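Local atomic coordinates of ketosynthase (Streptomyces sp. MSC090213JE08, PDB entry 6KXD), a protein that probably acts as the chain length factor partnered with a ketosynthase in the highly reducing type II polyketide synthase of the ishigamide pathway. Residues D71-L76 with G80-D85; I120-L125 with G152-A157; V28-I33 with A46-K51. All coordinates share one frame; numbering follows the deposited sequence.

Contact 1 of 3, residues D71-L76 with G80-D85; sequences DIQEQL and GTAKMD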
loop_
_atom_site.group_PDB
_atom_site.type_symbol
_atom_site.label_atom_id
_atom_site.label_comp_id
_atom_site.label_asym_id
_atom_site.label_seq_id
_atom_site.Cartn_x
_atom_site.Cartn_y
_atom_site.Cartn_z
ATOM N N ASP B 71 14.293 -7.548 21.760
ATOM C CA ASP B 71 14.904 -6.255 21.950
ATOM C C ASP B 71 15.577 -5.878 20.638
ATOM O O ASP B 71 16.354 -6.653 20.102
ATOM C CB ASP B 71 15.917 -6.259 23.103
ATOM C CG ASP B 71 16.687 -4.952 23.220
ATOM O OD1 ASP B 71 16.170 -4.034 23.864
ATOM O OD2 ASP B 71 17.728 -4.820 22.549
ATOM N N ILE B 72 15.256 -4.687 20.144
ATOM C CA ILE B 72 15.590 -4.330 18.808
ATOM C C ILE B 72 17.109 -4.363 18.659
ATOM O O ILE B 72 17.613 -4.955 17.712
ATOM C CB ILE B 72 14.973 -2.978 18.453
ATOM C CG1 ILE B 72 13.444 -3.124 18.383
ATOM C CG2 ILE B 72 15.589 -2.399 17.196
ATOM C CD1 ILE B 72 12.728 -1.797 18.209
ATOM N N GLN B 73 17.805 -3.753 19.613
ATOM C CA GLN B 73 19.261 -3.561 19.438
ATOM C C GLN B 73 19.986 -4.889 19.651
ATOM O O GLN B 73 20.983 -5.155 18.990
ATOM C CB GLN B 73 19.728 -2.404 20.322
ATOM C CG GLN B 73 19.286 -1.049 19.776
ATOM C CD GLN B 73 20.158 0.089 20.247
ATOM O OE1 GLN B 73 20.348 0.250 21.451
ATOM N NE2 GLN B 73 20.664 0.900 19.308
ATOM N N GLU B 74 19.444 -5.738 20.530
ATOM C CA GLU B 74 19.953 -7.060 20.779
ATOM C C GLU B 74 19.853 -7.904 19.508
ATOM O O GLU B 74 20.770 -8.643 19.175
ATOM C CB GLU B 74 19.171 -7.724 21.912
ATOM C CG GLU B 74 19.715 -9.072 22.307
ATOM C CD GLU B 74 19.024 -9.700 23.504
ATOM O OE1 GLU B 74 19.488 -10.762 23.948
ATOM O OE2 GLU B 74 18.024 -9.126 23.982
ATOM N N GLN B 75 18.714 -7.806 18.818
ATOM C CA GLN B 75 18.494 -8.542 17.597
ATOM C C GLN B 75 19.255 -7.944 16.411
ATOM O O GLN B 75 19.759 -8.719 15.605
ATOM C CB GLN B 75 16.986 -8.608 17.317
ATOM C CG GLN B 75 16.274 -9.470 18.355
ATOM C CD GLN B 75 16.726 -10.909 18.265
ATOM O OE1 GLN B 75 16.847 -11.473 17.179
ATOM N NE2 GLN B 75 17.001 -11.515 19.407
ATOM N N LEU B 76 19.301 -6.613 16.278
ATOM C CA LEU B 76 19.718 -6.021 15.026
ATOM C C LEU B 76 21.027 -5.253 15.171
ATOM O O LEU B 76 21.522 -4.765 14.193
ATOM C CB LEU B 76 18.617 -5.095 14.525
ATOM C CG LEU B 76 17.364 -5.850 14.101
ATOM C CD1 LEU B 76 16.264 -4.852 13.762
ATOM C CD2 LEU B 76 17.690 -6.722 12.902
ATOM N N GLY B 80 21.748 2.131 13.480
ATOM C CA GLY B 80 20.463 2.647 12.949
ATOM C C GLY B 80 19.242 2.029 13.633
ATOM O O GLY B 80 18.127 1.916 13.058
ATOM N N THR B 81 19.432 1.626 14.868
ATOM C CA THR B 81 18.412 0.845 15.593
ATOM C C THR B 81 17.852 1.612 16.780
ATOM O O THR B 81 16.781 1.251 17.299
ATOM C CB THR B 81 18.940 -0.507 16.057
ATOM O OG1 THR B 81 20.161 -0.216 16.731
ATOM C CG2 THR B 81 19.135 -1.497 14.936
ATOM N N ALA B 82 18.528 2.676 17.197
ATOM C CA ALA B 82 18.105 3.405 18.426
ATOM C C ALA B 82 16.684 3.985 18.278
ATOM O O ALA B 82 15.960 4.041 19.250
ATOM C CB ALA B 82 19.110 4.491 18.744
ATOM N N LYS B 83 16.363 4.491 17.089
ATOM C CA LYS B 83 15.100 5.161 16.796
ATOM C C LYS B 83 14.187 4.264 15.947
ATOM O O LYS B 83 13.111 4.694 15.496
ATOM C CB LYS B 83 15.391 6.442 16.024
ATOM C CG LYS B 83 16.260 7.464 16.746
ATOM C CD LYS B 83 15.967 7.474 18.204
ATOM C CE LYS B 83 16.194 8.803 18.901
ATOM N NZ LYS B 83 15.426 8.806 20.173
ATOM N N MET B 84 14.622 3.030 15.699
ATOM C CA MET B 84 13.906 2.125 14.816
ATOM C C MET B 84 12.569 1.738 15.439
ATOM O O MET B 84 12.479 1.350 16.602
ATOM C CB MET B 84 14.696 0.846 14.554
ATOM C CG MET B 84 13.936 -0.148 13.698
ATOM S SD MET B 84 14.911 -1.576 13.286
ATOM C CE MET B 84 16.201 -0.833 12.290
ATOM N N ASP B 85 11.530 1.782 14.610
ATOM C CA ASP B 85 10.220 1.362 15.072
ATOM C C ASP B 85 10.181 -0.163 15.171
ATOM O O ASP B 85 10.826 -0.917 14.420
ATOM C CB ASP B 85 9.124 1.874 14.146
ATOM C CG ASP B 85 9.310 1.351 12.737
ATOM O OD1 ASP B 85 10.378 1.592 12.147
ATOM O OD2 ASP B 85 8.389 0.650 12.249
#
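Ile72, Gln73 and Leu76 meet Thr81 and Met84 in a compact helix-loop-helix connection of this thiolase-fold subunit: the short helix 72-76 ends, the chain doubles back, and the loop leads into helix 86-99. Gln73 and the Thr81 hydroxyl make the polar side of this small surface; Ile72, Leu76, Met84 and the Thr81 methyl make the apolar one. The Gln73 chain, extended beyond CG, passes obliquely over Thr81, and NE2 donates to Thr81 OG1 at 2.9 Å with a nearly straight N-H...O angle of 160°, the hydroxyl lying close to the amide plane. Gly77 O is a second partner of that hydroxyl, which is thus gripped from two residues and fixed in rotation. With OG1 set between the backbone N and the carbonyl carbon (chi1 51°), the methyl of Thr81 is turned toward the short helix, and CG2 rests 3.7 Å from Leu76 CB. Ile72 and Thr81 run alongside one another, pointing opposite ways, with Ile72 CG2 4.0 Å from Thr81 CB. Beyond Thr81, Met84 crosses Leu76 at about a right angle. Its CG is anti to the backbone N (chi1 177°), which carries the sulfur toward the helix, and SD lies 3.6 Å from Leu76 CD1 and 4.1 Å from Ile72 CG2. Ala89 and Leu92 of helix 86-99, with Phe151, continue this apolar packing around Met84. Both helices begin with an aspartate N-cap: Asp85 stands before helix 86-99, and Asp71 before the short one, where its OD2 accepts from Glu74 N through the anti lone pair at 2.8 Å. Next to the Asp85 end of the loop, the terminal methyl of Ile72, CD1, sits 3.5 Å from the carbonyl oxygen of Met84.

Contact 2 of 3, residues I120-L125 with G152-A157; sequences ITMGSL and GSLNHA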
loop_
_atom_site.group_PDB
_atom_site.type_symbol
_atom_site.label_atom_id
_atom_site.label_comp_id
_atom_site.label_asym_id
_atom_site.label_seq_id
_atom_site.Cartn_x
_atom_site.Cartn_y
_atom_site.Cartn_z
ATOM N N ILE B 120 0.328 -4.396 6.050
ATOM C CA ILE B 120 0.291 -3.659 7.304
ATOM C C ILE B 120 -1.166 -3.268 7.546
ATOM O O ILE B 120 -1.989 -3.486 6.677
ATOM C CB ILE B 120 1.165 -2.396 7.245
ATOM C CG1 ILE B 120 0.715 -1.448 6.133
ATOM C CG2 ILE B 120 2.627 -2.786 7.124
ATOM C CD1 ILE B 120 1.377 -0.060 6.133
ATOM N N THR B 121 -1.413 -2.704 8.730
ATOM C CA THR B 121 -2.687 -2.061 9.074
ATOM C C THR B 121 -2.521 -0.564 8.822
ATOM O O THR B 121 -3.124 0.051 7.921
ATOM C CB THR B 121 -3.097 -2.380 10.510
ATOM O OG1 THR B 121 -3.220 -3.779 10.723
ATOM C CG2 THR B 121 -4.410 -1.734 10.883
ATOM N N MET B 122 -1.608 0.034 9.583
ATOM C CA MET B 122 -1.383 1.438 9.434
ATOM C C MET B 122 0.017 1.768 9.908
ATOM O O MET B 122 0.275 2.846 10.412
ATOM C CB MET B 122 -2.419 2.203 10.267
ATOM C CG MET B 122 -2.554 3.649 9.904
ATOM S SD MET B 122 -2.632 3.943 8.163
ATOM C CE MET B 122 -2.646 5.736 8.112
ATOM N N GLY B 123 0.959 0.866 9.632
ATOM C CA GLY B 123 2.358 1.131 9.966
ATOM C C GLY B 123 2.606 1.215 11.473
ATOM O O GLY B 123 1.958 0.566 12.311
ATOM N N SER B 124 3.634 1.996 11.842
ATOM C CA SER B 124 3.962 2.164 13.230
ATOM C C SER B 124 3.090 3.296 13.760
ATOM O O SER B 124 3.371 4.471 13.535
ATOM C CB SER B 124 5.399 2.504 13.477
ATOM O OG SER B 124 5.585 2.711 14.870
ATOM N N LEU B 125 1.988 2.942 14.402
ATOM C CA LEU B 125 1.217 3.993 15.054
ATOM C C LEU B 125 2.004 4.563 16.236
ATOM O O LEU B 125 1.745 5.677 16.625
ATOM C CB LEU B 125 -0.115 3.438 15.523
ATOM C CG LEU B 125 -1.038 3.113 14.372
ATOM C CD1 LEU B 125 -2.130 2.119 14.808
ATOM C CD2 LEU B 125 -1.603 4.390 13.784
ATOM N N GLY B 152 8.886 6.445 10.029
ATOM C CA GLY B 152 7.464 6.706 10.073
ATOM C C GLY B 152 6.746 6.264 8.804
ATOM O O GLY B 152 5.560 5.925 8.832
ATOM N N SER B 153 7.461 6.231 7.689
ATOM C CA SER B 153 6.828 5.962 6.411
ATOM C C SER B 153 6.119 4.599 6.490
ATOM O O SER B 153 6.650 3.659 7.046
ATOM C CB SER B 153 7.856 5.975 5.341
ATOM O OG SER B 153 7.235 6.125 4.088
ATOM N N LEU B 154 4.924 4.489 5.931
ATOM C CA LEU B 154 4.231 3.205 5.989
ATOM C C LEU B 154 5.043 2.102 5.274
ATOM O O LEU B 154 4.906 0.963 5.634
ATOM C CB LEU B 154 2.819 3.348 5.409
ATOM C CG LEU B 154 1.865 4.288 6.175
ATOM C CD1 LEU B 154 0.507 4.358 5.477
ATOM C CD2 LEU B 154 1.679 3.816 7.625
ATOM N N ASN B 155 5.806 2.458 4.251
ATOM C CA ASN B 155 6.545 1.533 3.466
ATOM C C ASN B 155 7.933 1.317 4.059
ATOM O O ASN B 155 8.750 0.657 3.446
ATOM C CB ASN B 155 6.605 1.950 2.005
ATOM C CG ASN B 155 7.304 3.269 1.764
ATOM O OD1 ASN B 155 7.590 4.001 2.736
ATOM N ND2 ASN B 155 7.509 3.583 0.501
ATOM N N HIS B 156 8.211 1.863 5.239
ATOM C CA HIS B 156 9.558 1.807 5.747
ATOM C C HIS B 156 10.017 0.367 6.023
ATOM O O HIS B 156 11.166 0.059 5.715
ATOM C CB HIS B 156 9.750 2.596 7.022
ATOM C CG HIS B 156 11.180 2.578 7.422
ATOM N ND1 HIS B 156 11.674 1.702 8.370
ATOM C CD2 HIS B 156 12.241 3.269 6.937
ATOM C CE1 HIS B 156 12.995 1.911 8.482
ATOM N NE2 HIS B 156 13.348 2.853 7.651
ATOM N N ALA B 157 9.174 -0.476 6.628
ATOM C CA ALA B 157 9.607 -1.863 6.915
ATOM C C ALA B 157 10.016 -2.587 5.620
ATOM O O ALA B 157 11.093 -3.245 5.565
ATOM C CB ALA B 157 8.556 -2.629 7.701
HETATM O O HOH W 1 5.023 3.299 9.778
#
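Leu154 drives its branched end into the backbone bend at Met122 and Gly123, and this is the tight part of the contact. Its CD2 methyl approaches Met122 O to 3.3 Å and Gly123 CA to 3.6 Å. A side chain at Gly123 would run into that methyl, and the positive phi of this residue also favours glycine. Ile120 crosses Leu154 at about a right angle, its CD1 lying 3.8 Å from Leu154 CB; the torsion that sets CG1 between the backbone N and the carbonyl carbon (chi1 59°) sends the chain that way. Met122 crosses more loosely: bent at chi2, it brings SD only to 4.2 Å from Leu154 CD1. The partner ketosynthase chain adds to the packing, its Thr112 on Leu154 and its Asn144 on Met122, so the contact belongs to the heterodimer interface. The looser flank is bridged by a single ordered water, which accepts from Ser124 N at 2.8 Å and also lies 2.8 Å from Gly152 O, to which it can donate. No direct hydrogen bond joins the two segments: their direct contact is van der Waals packing, mainly of Leu154 on Ile120, Met122 and Gly123, and the polar link across it passes through the water.

Contact 3 of 3, residues V28-I33 with A46-K51; sequences VSPYGI and AKTAVK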
loop_
_atom_site.group_PDB
_atom_site.type_symbol
_atom_site.label_atom_id
_atom_site.label_comp_id
_atom_site.label_asym_id
_atom_site.label_seq_id
_atom_site.Cartn_x
_atom_site.Cartn_y
_atom_site.Cartn_z
ATOM N N VAL B 28 8.252 -13.990 13.512
ATOM C CA VAL B 28 8.576 -13.478 14.773
ATOM C C VAL B 28 7.209 -13.193 15.362
ATOM O O VAL B 28 6.401 -12.521 14.739
ATOM C CB VAL B 28 9.421 -12.194 14.693
ATOM C CG1 VAL B 28 9.674 -11.625 16.073
ATOM C CG2 VAL B 28 10.724 -12.406 13.938
ATOM N N SER B 29 6.929 -13.799 16.488
ATOM C CA SER B 29 5.566 -13.890 16.903
ATOM C C SER B 29 5.480 -13.961 18.422
ATOM O O SER B 29 6.496 -14.033 19.113
ATOM C CB SER B 29 4.957 -15.124 16.278
ATOM O OG SER B 29 5.373 -16.260 17.016
ATOM N N PRO B 30 4.257 -13.953 18.999
ATOM C CA PRO B 30 4.133 -14.101 20.445
ATOM C C PRO B 30 4.654 -15.446 20.974
ATOM O O PRO B 30 4.831 -15.542 22.160
ATOM C CB PRO B 30 2.627 -13.944 20.704
ATOM C CG PRO B 30 2.157 -13.134 19.499
ATOM C CD PRO B 30 2.973 -13.659 18.347
ATOM N N TYR B 31 4.957 -16.399 20.074
ATOM C CA TYR B 31 5.631 -17.637 20.399
ATOM C C TYR B 31 7.131 -17.459 20.562
ATOM O O TYR B 31 7.736 -18.300 21.171
ATOM C CB TYR B 31 5.388 -18.692 19.334
ATOM C CG TYR B 31 3.975 -19.206 19.374
ATOM C CD1 TYR B 31 3.413 -19.553 20.593
ATOM C CD2 TYR B 31 3.220 -19.375 18.231
ATOM C CE1 TYR B 31 2.122 -20.030 20.676
ATOM C CE2 TYR B 31 1.923 -19.870 18.296
ATOM C CZ TYR B 31 1.373 -20.194 19.529
ATOM O OH TYR B 31 0.097 -20.668 19.683
ATOM N N GLY B 32 7.691 -16.382 20.009
ATOM C CA GLY B 32 9.093 -16.132 20.128
ATOM C C GLY B 32 9.684 -15.679 18.824
ATOM O O GLY B 32 8.980 -15.338 17.878
ATOM N N ILE B 33 11.009 -15.675 18.760
ATOM C CA ILE B 33 11.654 -15.287 17.562
ATOM C C ILE B 33 11.982 -16.516 16.732
ATOM O O ILE B 33 12.764 -17.343 17.135
ATOM C CB ILE B 33 12.917 -14.489 17.883
ATOM C CG1 ILE B 33 12.580 -13.288 18.758
ATOM C CG2 ILE B 33 13.600 -14.114 16.579
ATOM C CD1 ILE B 33 13.764 -12.503 19.210
ATOM N N ALA B 46 0.109 -23.558 22.194
ATOM C CA ALA B 46 0.553 -22.887 23.396
ATOM C C ALA B 46 -0.134 -21.524 23.519
ATOM O O ALA B 46 -0.477 -20.904 22.514
ATOM C CB ALA B 46 2.057 -22.744 23.385
ATOM N N LYS B 47 -0.300 -21.051 24.767
ATOM C CA LYS B 47 -0.788 -19.708 25.077
ATOM C C LYS B 47 0.400 -18.742 25.039
ATOM O O LYS B 47 1.509 -19.181 25.169
ATOM C CB LYS B 47 -1.446 -19.661 26.458
ATOM C CG LYS B 47 -2.576 -20.658 26.628
ATOM C CD LYS B 47 -3.652 -20.210 27.592
ATOM C CE LYS B 47 -4.474 -21.366 28.122
ATOM N NZ LYS B 47 -5.905 -21.204 27.787
ATOM N N THR B 48 0.136 -17.441 24.866
ATOM C CA THR B 48 1.198 -16.445 24.662
ATOM C C THR B 48 0.956 -15.163 25.464
ATOM O O THR B 48 1.853 -14.330 25.573
ATOM C CB THR B 48 1.385 -16.144 23.167
ATOM O OG1 THR B 48 0.264 -15.417 22.660
ATOM C CG2 THR B 48 1.581 -17.402 22.357
ATOM N N ALA B 49 -0.243 -15.019 26.027
ATOM C CA ALA B 49 -0.619 -13.843 26.739
ATOM C C ALA B 49 0.333 -13.692 27.931
ATOM O O ALA B 49 0.663 -14.653 28.578
ATOM C CB ALA B 49 -2.067 -13.914 27.170
ATOM N N VAL B 50 0.844 -12.479 28.113
ATOM C CA VAL B 50 1.625 -12.102 29.279
ATOM C C VAL B 50 1.078 -10.759 29.734
ATOM O O VAL B 50 0.297 -10.123 29.011
ATOM C CB VAL B 50 3.138 -12.003 28.985
ATOM C CG1 VAL B 50 3.723 -13.345 28.561
ATOM C CG2 VAL B 50 3.434 -10.908 27.953
ATOM N N LYS B 51 1.494 -10.372 30.937
ATOM C CA LYS B 51 1.230 -9.093 31.504
ATOM C C LYS B 51 2.133 -8.092 30.803
ATOM O O LYS B 51 3.310 -8.369 30.586
ATOM C CB LYS B 51 1.481 -9.144 33.013
ATOM C CG LYS B 51 0.413 -9.916 33.774
ATOM C CD LYS B 51 -0.950 -9.270 33.699
ATOM C CE LYS B 51 -1.999 -9.969 34.534
ATOM N NZ LYS B 51 -3.270 -10.111 33.792
#
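A tight two-residue beta-hairpin joins strands 20-29 and 32-33, and the residues at its tip, Pro30 and Tyr31, pack against Ala46 and Thr48 in the loop after helix 35-44. The hairpin is a type I turn from Ser29 to Gly32, braced by an ST turn in which Ser29 OG accepts from Tyr31 N at 3.1 Å. From this base, with CG opposite the carbonyl carbon (chi1 -72°), the phenol reaches across to the loop. Tyr31 OH donates to Ala46 O at 2.9 Å, approaching in the carbonyl plane on a lone pair, with a C=O...O angle of 142°. The same oxygen lies at the ring edge, and Ala46 CB adds an apolar touch 3.8 Å from Tyr31 CE1. Thr48 comes against the neighbouring proline, its OG1 3.4 Å from Pro30 CB, while that hydroxyl is hydrogen-bonded to Leu324 O. Val42 and Leu325 also pack on Tyr31. A phenylalanine here would keep the ring but would probably leave the Ala46 carbonyl without its hydroxyl mate and this end of the loop less firmly held. One directional bond thus fixes the loop to the hairpin tip, backed by packing of Pro30 on Thr48 and Ala46 on the ring.

In the fold
Read from the N terminus, the three contacts follow in series; none nests within or crosses another. Contact 3 comes first, closing the loop that carries helix 35-44 and bringing the tip of the hairpin 20-29/32-33 to the segment leading into strand 50-51. Contact 1 follows as a very short closure, three residues long, ahead of helix 86-99. Contact 2 closes the widest loop, which holds helix 125-137 and most of helix 149-152, and joins the end of strand 114-119 to the start of helix 156-165. Contact 1 is the middle link: Gln75 packs on Ile33 of contact 3, and Asp85 on Ser124 and His156 of contact 2. Contacts 2 and 3 stay about 12 Å apart at their nearest atoms.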